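Local coordinates for flagellar hook-associated protein (Burkholderia pseudomallei, PDB 4UT1) that probably serves as a structural building block of the bacterial flagellum, at the junction between hook and filament, at residues Phe494-Ala503 and Ala527-Thr535. Residues are numbered along the deposited sequence; the frame is centred on the assembly and turned at random.
Sequences FPVGTTVTIA and ASMTISSTT
Antiparallel strands 498-502 and 527-533 pair inside a five-stranded sheet of the D3 domain, between strands 508-511 and 546-551. Thr499 and Ser532 form one hydrogen-bonded pair (Thr499 N to Ser532 O 2.6 Å, Ser532 N to Thr499 O 2.9 Å), Thr501 and Thr530 the next, and Ala503 N bonds Ser528 O. At the other end Thr534 N reaches Gly497 O in the type II turn Pro495-Thr498, braced by Thr498 OG1, which donates to Pro495 O (2.8 Å).

One face is apolar. With chi2 extended (166°), Ile531 CD1 reaches the edge of the Phe494 ring, 4.0 Å from Phe494 CD2; Val500 CG2 lies over a face of that ring near the rim. Ile502 and Met529 run side by side, CG1 to CG 3.9 Å, while Met529 SD approaches the ring obliquely in a Met-aromatic contact. On the other face a water links Thr499 O, Thr501 OG1 and Ser532 OG; Thr501 OG1 also bonds Ser509 OG, and Thr530 OG1 bonds Ser547 OG. Past the strand end, Thr534 OG1 hydrogen-bonds Thr499 OG1 (2.7 Å), which also bonds Asn511 OD1. Phe494 touches Leu482 and Val519 of the domain's other sheet, so this pair turns its apolar face inward, while hydroxyls and water take up the polar groups opposite.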
loop_
_atom_site.group_PDB
_atom_site.type_symbol
_atom_site.label_atom_id
_atom_site.label_comp_id
_atom_site.label_asym_id
_atom_site.label_seq_id
_atom_site.Cartn_x
_atom_site.Cartn_y
_atom_site.Cartn_z
ATOM N N PHE A 494 33.200 -30.054 -6.479
ATOM C CA PHE A 494 32.473 -28.784 -6.462
ATOM C C PHE A 494 33.238 -27.760 -7.293
ATOM O O PHE A 494 34.444 -27.904 -7.506
ATOM C CB PHE A 494 32.266 -28.282 -5.028
ATOM C CG PHE A 494 31.429 -29.200 -4.171
ATOM C CD1 PHE A 494 32.020 -30.227 -3.443
ATOM C CD2 PHE A 494 30.046 -29.047 -4.108
ATOM C CE1 PHE A 494 31.250 -31.080 -2.655
ATOM C CE2 PHE A 494 29.270 -29.885 -3.319
ATOM C CZ PHE A 494 29.874 -30.910 -2.591
ATOM N N PRO A 495 32.538 -26.723 -7.784
ATOM C CA PRO A 495 33.200 -25.666 -8.557
ATOM C C PRO A 495 34.148 -24.830 -7.693
ATOM O O PRO A 495 33.806 -24.500 -6.549
ATOM C CB PRO A 495 32.027 -24.805 -9.064
ATOM C CG PRO A 495 30.795 -25.654 -8.880
ATOM C CD PRO A 495 31.084 -26.514 -7.690
ATOM N N VAL A 496 35.320 -24.497 -8.226
ATOM C CA VAL A 496 36.279 -23.684 -7.471
ATOM C C VAL A 496 35.662 -22.319 -7.261
ATOM O O VAL A 496 34.869 -21.853 -8.089
ATOM C CB VAL A 496 37.636 -23.536 -8.183
ATOM C CG1 VAL A 496 38.261 -24.896 -8.428
ATOM C CG2 VAL A 496 37.481 -22.759 -9.484
ATOM N N GLY A 497 35.985 -21.698 -6.134
ATOM C CA GLY A 497 35.486 -20.374 -5.833
ATOM C C GLY A 497 34.070 -20.365 -5.311
ATOM O O GLY A 497 33.431 -19.319 -5.245
ATOM N N THR A 498 33.554 -21.533 -4.941
ATOM C CA THR A 498 32.263 -21.566 -4.297
ATOM C C THR A 498 32.430 -21.911 -2.836
ATOM O O THR A 498 33.469 -22.432 -2.406
ATOM C CB THR A 498 31.299 -22.577 -4.955
ATOM O OG1 THR A 498 31.779 -23.912 -4.760
ATOM C CG2 THR A 498 31.182 -22.313 -6.453
ATOM N N THR A 499 31.393 -21.610 -2.076
ATOM C CA THR A 499 31.323 -21.999 -0.679
ATOM C C THR A 499 30.134 -22.928 -0.514
ATOM O O THR A 499 29.025 -22.605 -0.943
ATOM C CB THR A 499 31.194 -20.774 0.243
ATOM O OG1 THR A 499 32.425 -20.044 0.230
ATOM C CG2 THR A 499 30.879 -21.202 1.669
ATOM N N VAL A 500 30.369 -24.100 0.066
ATOM C CA VAL A 500 29.303 -25.060 0.296
ATOM C C VAL A 500 28.826 -24.964 1.749
ATOM O O VAL A 500 29.618 -25.071 2.695
ATOM C CB VAL A 500 29.755 -26.518 -0.029
ATOM C CG1 VAL A 500 28.654 -27.499 0.269
ATOM C CG2 VAL A 500 30.189 -26.636 -1.488
ATOM N N THR A 501 27.533 -24.730 1.928
ATOM C CA THR A 501 26.975 -24.655 3.272
ATOM C C THR A 501 26.062 -25.830 3.516
ATOM O O THR A 501 25.095 -26.033 2.786
ATOM C CB THR A 501 26.193 -23.352 3.503
ATOM O OG1 THR A 501 27.085 -22.246 3.382
ATOM C CG2 THR A 501 25.583 -23.332 4.897
ATOM N N ILE A 502 26.373 -26.610 4.541
ATOM C CA ILE A 502 25.537 -27.738 4.912
ATOM C C ILE A 502 24.614 -27.325 6.042
ATOM O O ILE A 502 25.068 -26.847 7.084
ATOM C CB ILE A 502 26.371 -28.964 5.343
ATOM C CG1 ILE A 502 27.337 -29.374 4.228
ATOM C CG2 ILE A 502 25.456 -30.123 5.712
ATOM C CD1 ILE A 502 28.582 -28.500 4.131
ATOM N N ALA A 503 23.314 -27.500 5.827
ATOM C CA ALA A 503 22.328 -27.131 6.827
ATOM C C ALA A 503 22.507 -27.969 8.082
ATOM O O ALA A 503 22.932 -29.123 8.026
ATOM C CB ALA A 503 20.910 -27.290 6.273
ATOM N N ALA A 527 22.551 -34.827 3.721
ATOM C CA ALA A 527 23.028 -33.447 3.728
ATOM C C ALA A 527 22.191 -32.551 2.830
ATOM O O ALA A 527 21.942 -32.888 1.671
ATOM C CB ALA A 527 24.479 -33.386 3.305
ATOM N N SER A 528 21.759 -31.413 3.371
ATOM C CA SER A 528 21.130 -30.373 2.561
ATOM C C SER A 528 22.153 -29.286 2.288
ATOM O O SER A 528 22.594 -28.594 3.196
ATOM C CB SER A 528 19.895 -29.791 3.253
ATOM O OG SER A 528 18.844 -30.743 3.277
ATOM N N MET A 529 22.540 -29.144 1.028
ATOM C CA MET A 529 23.656 -28.274 0.685
ATOM C C MET A 529 23.269 -27.077 -0.164
ATOM O O MET A 529 22.411 -27.168 -1.043
ATOM C CB MET A 529 24.728 -29.079 -0.041
ATOM C CG MET A 529 25.482 -30.021 0.864
ATOM S SD MET A 529 26.501 -31.158 -0.077
ATOM C CE MET A 529 25.244 -32.234 -0.771
ATOM N N THR A 530 23.910 -25.945 0.106
ATOM C CA THR A 530 23.772 -24.784 -0.759
ATOM C C THR A 530 25.136 -24.408 -1.314
ATOM O O THR A 530 26.126 -24.334 -0.578
ATOM C CB THR A 530 23.148 -23.600 -0.019
ATOM O OG1 THR A 530 21.791 -23.919 0.307
ATOM C CG2 THR A 530 23.165 -22.360 -0.899
ATOM N N ILE A 531 25.201 -24.209 -2.623
ATOM C CA ILE A 531 26.446 -23.821 -3.263
ATOM C C ILE A 531 26.393 -22.340 -3.649
ATOM O O ILE A 531 25.617 -21.941 -4.509
ATOM C CB ILE A 531 26.730 -24.689 -4.494
ATOM C CG1 ILE A 531 26.784 -26.164 -4.084
ATOM C CG2 ILE A 531 28.036 -24.275 -5.168
ATOM C CD1 ILE A 531 26.720 -27.134 -5.254
ATOM N N SER A 532 27.221 -21.532 -2.993
ATOM C CA SER A 532 27.238 -20.088 -3.238
ATOM C C SER A 532 28.617 -19.648 -3.717
ATOM O O SER A 532 29.638 -20.274 -3.391
ATOM C CB SER A 532 26.869 -19.309 -1.975
ATOM O OG SER A 532 25.825 -19.926 -1.241
ATOM N N SER A 533 28.651 -18.570 -4.490
ATOM C CA SER A 533 29.914 -17.954 -4.848
ATOM C C SER A 533 30.565 -17.401 -3.587
ATOM O O SER A 533 29.941 -16.646 -2.835
ATOM C CB SER A 533 29.707 -16.840 -5.877
ATOM O OG SER A 533 30.939 -16.224 -6.191
ATOM N N THR A 534 31.810 -17.792 -3.347
ATOM C CA THR A 534 32.530 -17.311 -2.181
ATOM C C THR A 534 32.650 -15.782 -2.212
ATOM O O THR A 534 32.380 -15.113 -1.224
ATOM C CB THR A 534 33.912 -17.959 -2.093
ATOM O OG1 THR A 534 33.747 -19.388 -1.995
ATOM C CG2 THR A 534 34.676 -17.438 -0.883
ATOM N N THR A 535 33.034 -15.232 -3.355
ATOM C CA THR A 535 32.980 -13.784 -3.532
ATOM C C THR A 535 31.541 -13.351 -3.845
ATOM O O THR A 535 30.868 -13.960 -4.687
ATOM C CB THR A 535 33.927 -13.315 -4.653
ATOM O OG1 THR A 535 33.568 -13.954 -5.879
ATOM C CG2 THR A 535 35.351 -13.677 -4.331
HETATM O O HOH W 1 26.987 -21.580 0.608
HETATM O O HOH W 2 22.247 -25.285 3.382
HETATM O O HOH W 3 21.981 -30.974 6.241
#